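PDB 3ON9: tumour necrosis factor receptor from Ectromelia virus, which probably blunts host immune defence by binding tumour necrosis factor and various chemokines outside the cell, this chain being its C-terminal chemokine-binding SECRET domain. Local coordinates for residues Ile9-Asn14 and Ile83-Lys88; Asp124-Tyr129 and Val141-Thr146. All coordinates share one frame; numbering follows the deposited sequence.

Interaction 1 (Ile9-Asn14 and Ile83-Lys88); sequences IDVEIN and INLEIK
Leu85 swings CG to the side away from its backbone N (chi1 -166°), which carries both methyls toward strand 8-16, where Val11 meets them with CG1, the branch that likewise lies opposite its own backbone N (chi1 178°). The two side chains reach each other tip to tip, Val11 CG1 standing 3.9 Å from Leu85 CD2. The same methyl also serves Ile13: CD2 of Leu85 lies 3.8 Å from Ile13 CG1, so one leucine branch bridges two residues of the facing strand. Ile13 and Ile87 instead slide past one another in opposite directions, with Ile13 CG2 and Ile87 CG1 4.1 Å apart. This is face-to-face packing across a beta-sandwich: strand 8-16 is the middle strand of the five-stranded antiparallel sheet, strand 82-89 belongs to the six-stranded mixed sheet, and the short segments run nearly parallel, 10.3 Å apart at closest approach and crossing at -19°. No hydrogen bond spans the gap. At the other end of the row the terminal methyls, Ile9 CD1 and Ile83 CD1, approach to 4.2 Å. Here Phe51 of strand 51-59 packs on Ile9, Val11 and Ile83, while Cys47 and Cys81, a disulfide pair, both touch Ile9.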
loop_
_atom_site.group_PDB
_atom_site.type_symbol
_atom_site.label_atom_id
_atom_site.label_comp_id
_atom_site.label_asym_id
_atom_site.label_seq_id
_atom_site.Cartn_x
_atom_site.Cartn_y
_atom_site.Cartn_z
ATOM N N ILE A 9 9.474 2.467 4.066
ATOM C CA ILE A 9 8.550 1.981 3.043
ATOM C C ILE A 9 7.163 2.515 3.357
ATOM O O ILE A 9 6.694 2.426 4.496
ATOM C CB ILE A 9 8.466 0.432 2.954
ATOM C CG1 ILE A 9 9.852 -0.206 2.949
ATOM C CG2 ILE A 9 7.724 0.015 1.681
ATOM C CD1 ILE A 9 9.819 -1.739 2.937
ATOM N N ASP A 10 6.525 3.062 2.327
ATOM C CA ASP A 10 5.202 3.647 2.407
ATOM C C ASP A 10 4.368 2.920 1.365
ATOM O O ASP A 10 4.786 2.782 0.219
ATOM C CB ASP A 10 5.307 5.152 2.104
ATOM C CG ASP A 10 3.997 5.763 1.639
ATOM O OD1 ASP A 10 3.200 6.170 2.503
ATOM O OD2 ASP A 10 3.792 5.851 0.405
ATOM N N VAL A 11 3.221 2.395 1.781
ATOM C CA VAL A 11 2.294 1.761 0.864
ATOM C C VAL A 11 0.969 2.499 0.978
ATOM O O VAL A 11 0.446 2.657 2.075
ATOM C CB VAL A 11 2.109 0.259 1.200
ATOM C CG1 VAL A 11 1.085 -0.369 0.260
ATOM C CG2 VAL A 11 3.441 -0.472 1.102
ATOM N N GLU A 12 0.453 2.983 -0.151
ATOM C CA GLU A 12 -0.812 3.705 -0.184
ATOM C C GLU A 12 -1.757 3.020 -1.138
ATOM O O GLU A 12 -1.359 2.628 -2.234
ATOM C CB GLU A 12 -0.616 5.139 -0.676
ATOM C CG GLU A 12 0.333 5.965 0.150
ATOM C CD GLU A 12 0.851 7.168 -0.621
ATOM O OE1 GLU A 12 0.032 8.025 -1.029
ATOM O OE2 GLU A 12 2.080 7.247 -0.825
ATOM N N ILE A 13 -3.013 2.900 -0.726
ATOM C CA ILE A 13 -4.048 2.338 -1.577
ATOM C C ILE A 13 -5.260 3.268 -1.574
ATOM O O ILE A 13 -5.901 3.466 -0.536
ATOM C CB ILE A 13 -4.471 0.913 -1.099
ATOM C CG1 ILE A 13 -3.249 0.004 -0.863
ATOM C CG2 ILE A 13 -5.406 0.269 -2.112
ATOM C CD1 ILE A 13 -2.719 -0.008 0.587
ATOM N N ASN A 14 -5.587 3.843 -2.732
ATOM C CA ASN A 14 -6.732 4.746 -2.822
ATOM C C ASN A 14 -7.819 4.090 -3.656
ATOM O O ASN A 14 -7.520 3.457 -4.659
ATOM C CB ASN A 14 -6.301 6.100 -3.397
ATOM C CG ASN A 14 -5.258 6.771 -2.531
ATOM O OD1 ASN A 14 -5.269 6.606 -1.309
ATOM N ND2 ASN A 14 -4.334 7.499 -3.149
ATOM N N ILE A 83 7.656 -6.760 -1.687
ATOM C CA ILE A 83 6.368 -6.240 -1.236
ATOM C C ILE A 83 5.262 -6.834 -2.095
ATOM O O ILE A 83 5.246 -6.637 -3.312
ATOM C CB ILE A 83 6.314 -4.706 -1.339
ATOM C CG1 ILE A 83 7.309 -4.063 -0.365
ATOM C CG2 ILE A 83 4.904 -4.195 -1.079
ATOM C CD1 ILE A 83 6.930 -4.203 1.113
ATOM N N ASN A 84 4.356 -7.587 -1.481
ATOM C CA ASN A 84 3.180 -8.090 -2.189
ATOM C C ASN A 84 1.938 -7.475 -1.591
ATOM O O ASN A 84 1.812 -7.352 -0.374
ATOM C CB ASN A 84 3.067 -9.619 -2.112
ATOM C CG ASN A 84 4.195 -10.332 -2.835
ATOM O OD1 ASN A 84 4.739 -9.826 -3.829
ATOM N ND2 ASN A 84 4.542 -11.524 -2.351
ATOM N N LEU A 85 1.001 -7.107 -2.447
ATOM C CA LEU A 85 -0.207 -6.450 -2.001
ATOM C C LEU A 85 -1.366 -7.018 -2.789
ATOM O O LEU A 85 -1.293 -7.117 -4.006
ATOM C CB LEU A 85 -0.092 -4.956 -2.307
ATOM C CG LEU A 85 -1.088 -4.018 -1.657
ATOM C CD1 LEU A 85 -0.899 -4.015 -0.126
ATOM C CD2 LEU A 85 -0.913 -2.613 -2.227
ATOM N N GLU A 86 -2.429 -7.399 -2.092
ATOM C CA GLU A 86 -3.628 -7.898 -2.744
ATOM C C GLU A 86 -4.830 -7.128 -2.233
ATOM O O GLU A 86 -4.991 -6.939 -1.024
ATOM C CB GLU A 86 -3.810 -9.393 -2.449
ATOM C CG GLU A 86 -5.130 -9.968 -2.962
ATOM C CD GLU A 86 -5.543 -11.240 -2.225
ATOM O OE1 GLU A 86 -5.313 -12.340 -2.777
ATOM O OE2 GLU A 86 -6.077 -11.144 -1.092
ATOM N N ILE A 87 -5.657 -6.653 -3.164
ATOM C CA ILE A 87 -6.921 -6.022 -2.820
ATOM C C ILE A 87 -8.040 -6.998 -3.189
ATOM O O ILE A 87 -8.227 -7.328 -4.369
ATOM C CB ILE A 87 -7.100 -4.669 -3.557
ATOM C CG1 ILE A 87 -5.999 -3.671 -3.151
ATOM C CG2 ILE A 87 -8.487 -4.072 -3.266
ATOM C CD1 ILE A 87 -4.670 -3.829 -3.884
ATOM N N LYS A 88 -8.773 -7.464 -2.180
ATOM C CA LYS A 88 -9.785 -8.508 -2.367
ATOM C C LYS A 88 -11.199 -7.976 -2.168
ATOM O O LYS A 88 -11.562 -7.561 -1.065
ATOM C CB LYS A 88 -9.517 -9.681 -1.412
ATOM C CG LYS A 88 -10.670 -10.686 -1.266
ATOM C CD LYS A 88 -10.974 -11.385 -2.588
ATOM C CE LYS A 88 -11.738 -12.695 -2.379
ATOM N NZ LYS A 88 -13.005 -12.510 -1.599
#

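Interaction 2 (Asp124-Tyr129 and Val141-Thr146)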
loop_
_atom_site.group_PDB
_atom_site.type_symbol
_atom_site.label_atom_id
_atom_site.label_comp_id
_atom_site.label_asym_id
_atom_site.label_seq_id
_atom_site.Cartn_x
_atom_site.Cartn_y
_atom_site.Cartn_z
ATOM N N ASP A 124 -5.818 2.964 -6.998
ATOM C CA ASP A 124 -4.457 3.464 -7.147
ATOM C C ASP A 124 -3.617 2.847 -6.041
ATOM O O ASP A 124 -4.047 2.801 -4.885
ATOM C CB ASP A 124 -4.406 4.990 -6.984
ATOM C CG ASP A 124 -5.294 5.725 -7.965
ATOM O OD1 ASP A 124 -5.281 5.391 -9.163
ATOM O OD2 ASP A 124 -5.994 6.653 -7.524
ATOM N N VAL A 125 -2.418 2.393 -6.390
ATOM C CA VAL A 125 -1.477 1.891 -5.405
ATOM C C VAL A 125 -0.133 2.586 -5.593
ATOM O O VAL A 125 0.338 2.756 -6.720
ATOM C CB VAL A 125 -1.299 0.374 -5.549
ATOM C CG1 VAL A 125 -0.196 -0.127 -4.627
ATOM C CG2 VAL A 125 -2.613 -0.310 -5.229
ATOM N N TYR A 126 0.466 3.014 -4.488
ATOM C CA TYR A 126 1.838 3.502 -4.505
ATOM C C TYR A 126 2.662 2.738 -3.488
ATOM O O TYR A 126 2.282 2.636 -2.325
ATOM C CB TYR A 126 1.903 4.996 -4.187
ATOM C CG TYR A 126 0.958 5.850 -4.998
ATOM C CD1 TYR A 126 1.334 6.378 -6.233
ATOM C CD2 TYR A 126 -0.314 6.129 -4.529
ATOM C CE1 TYR A 126 0.445 7.162 -6.972
ATOM C CE2 TYR A 126 -1.200 6.907 -5.258
ATOM C CZ TYR A 126 -0.818 7.419 -6.465
ATOM O OH TYR A 126 -1.728 8.199 -7.160
ATOM N N ILE A 127 3.785 2.201 -3.940
ATOM C CA ILE A 127 4.752 1.587 -3.034
ATOM C C ILE A 127 6.013 2.429 -3.140
ATOM O O ILE A 127 6.609 2.531 -4.210
ATOM C CB ILE A 127 5.043 0.143 -3.432
ATOM C CG1 ILE A 127 3.740 -0.659 -3.402
ATOM C CG2 ILE A 127 6.076 -0.473 -2.459
ATOM C CD1 ILE A 127 3.841 -2.035 -4.006
ATOM N N VAL A 128 6.402 3.043 -2.030
ATOM C CA VAL A 128 7.427 4.081 -2.051
ATOM C C VAL A 128 8.552 3.729 -1.098
ATOM O O VAL A 128 8.332 3.570 0.108
ATOM C CB VAL A 128 6.824 5.438 -1.668
ATOM C CG1 VAL A 128 7.888 6.529 -1.711
ATOM C CG2 VAL A 128 5.676 5.779 -2.616
ATOM N N TYR A 129 9.747 3.581 -1.650
ATOM C CA TYR A 129 10.925 3.294 -0.859
ATOM C C TYR A 129 11.773 4.550 -0.782
ATOM O O TYR A 129 12.099 5.161 -1.816
ATOM C CB TYR A 129 11.738 2.196 -1.526
ATOM C CG TYR A 129 10.983 0.937 -1.873
ATOM C CD1 TYR A 129 11.044 -0.173 -1.045
ATOM C CD2 TYR A 129 10.221 0.847 -3.045
ATOM C CE1 TYR A 129 10.380 -1.332 -1.364
ATOM C CE2 TYR A 129 9.550 -0.322 -3.370
ATOM C CZ TYR A 129 9.640 -1.410 -2.522
ATOM O OH TYR A 129 9.001 -2.586 -2.829
ATOM N N VAL A 141 9.288 5.485 -6.468
ATOM C CA VAL A 141 7.836 5.498 -6.398
ATOM C C VAL A 141 7.280 4.512 -7.409
ATOM O O VAL A 141 7.360 4.748 -8.623
ATOM C CB VAL A 141 7.261 6.895 -6.688
ATOM C CG1 VAL A 141 5.733 6.848 -6.696
ATOM C CG2 VAL A 141 7.763 7.901 -5.669
ATOM N N VAL A 142 6.724 3.405 -6.921
ATOM C CA VAL A 142 6.125 2.411 -7.806
ATOM C C VAL A 142 4.618 2.655 -7.835
ATOM O O VAL A 142 3.938 2.476 -6.816
ATOM C CB VAL A 142 6.415 0.970 -7.343
ATOM C CG1 VAL A 142 5.995 -0.014 -8.422
ATOM C CG2 VAL A 142 7.900 0.791 -7.008
ATOM N N ALA A 143 4.097 3.092 -8.978
ATOM C CA ALA A 143 2.698 3.530 -9.061
ATOM C C ALA A 143 1.844 2.635 -9.946
ATOM O O ALA A 143 2.293 2.178 -10.997
ATOM C CB ALA A 143 2.610 4.994 -9.528
ATOM N N TYR A 144 0.620 2.360 -9.492
ATOM C CA TYR A 144 -0.329 1.549 -10.246
ATOM C C TYR A 144 -1.673 2.265 -10.282
ATOM O O TYR A 144 -2.094 2.850 -9.282
ATOM C CB TYR A 144 -0.552 0.193 -9.575
ATOM C CG TYR A 144 0.690 -0.611 -9.248
ATOM C CD1 TYR A 144 1.017 -1.733 -9.984
ATOM C CD2 TYR A 144 1.507 -0.263 -8.176
ATOM C CE1 TYR A 144 2.145 -2.483 -9.685
ATOM C CE2 TYR A 144 2.632 -1.010 -7.862
ATOM C CZ TYR A 144 2.939 -2.122 -8.622
ATOM O OH TYR A 144 4.049 -2.879 -8.332
ATOM N N HIS A 145 -2.352 2.205 -11.426
ATOM C CA HIS A 145 -3.675 2.811 -11.558
ATOM C C HIS A 145 -4.573 1.973 -12.463
ATOM O O HIS A 145 -4.179 1.656 -13.587
ATOM C CB HIS A 145 -3.561 4.217 -12.177
ATOM C CG HIS A 145 -2.572 5.106 -11.493
ATOM N ND1 HIS A 145 -2.777 5.611 -10.226
ATOM C CD2 HIS A 145 -1.374 5.590 -11.902
ATOM C CE1 HIS A 145 -1.744 6.356 -9.880
ATOM N NE2 HIS A 145 -0.878 6.364 -10.883
ATOM N N THR A 146 -5.771 1.625 -11.994
ATOM C CA THR A 146 -6.721 0.902 -12.849
ATOM C C THR A 146 -7.542 1.816 -13.747
ATOM O O THR A 146 -8.069 1.374 -14.771
ATOM C CB THR A 146 -7.695 0.033 -12.035
ATOM O OG1 THR A 146 -8.521 0.864 -11.204
ATOM C CG2 THR A 146 -6.922 -0.956 -11.163
#
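A buried carboxylate, Asp124, takes a hydrogen bond from the imidazole of His145 across a non-hydrogen-bonded antiparallel pair. His145 ND1 donates to Asp124 OD1 over 2.7 Å, with an N-H...O angle of 159°. The oxygen lies close to the imidazole plane, but the donor comes from above the carboxylate plane, the two flat groups being turned 75° apart. OD2 of the same aspartate accepts from the backbone N of Leu150, so both oxygens are engaged; a second acceptor bond of this kind would be expected to favour the charged carboxylate. The imidazole also brings CE1 to 3.3 Å from Tyr126 OH, which sits at its edge. CG of Tyr126 lies beside its backbone N (chi1 -50°), and the phenol leans across the strand pair, setting CD1 3.8 Å from Ala143 CB before its hydroxyl reaches His145.

Along the two strands the backbones form a regular antiparallel ladder: Val125 and Ile127 each exchange two hydrogen bonds, with Tyr144 and Val142 respectively. On the opposite face, Val125 CB lies 3.9 Å from Tyr144 CD2, and Ile127 CD1 is 4.2 Å from Tyr144 CE2. Tyr129 turns the edge of its ring to Val142 CG2 while its hydroxyl bonds Glu111.

The two strands are arms of a beta hairpin, with 140-145 outermost in its sheet. Strand 8-16 flanks 122-130 on its other side, and strands 82-89 and 110-116 of the second sheet pack against the face bearing Val125, Ile127 and Tyr144.

The centre of interaction 1 lies about 2 Å from the centre of the chain, and this contact joins the two sheets through aliphatic side chains alone. The centre of interaction 2 lies about 8 Å from the chain's centre; it works within one sheet through backbone bonds and one histidine–carboxylate bond, with a polar and aromatic face around Asp124 and a core-facing one around Val125. Its residues range from buried to exposed, whereas every residue touching in interaction 1 is buried. The two meet directly: strands 8-16 and 122-130 are neighbours, with probable hydrogen bonds from Val128 N to Asp10 O and from Asn14 N to Asp124 O. Leu85 CD2 also packs 3.5 Å from Val125 CG1.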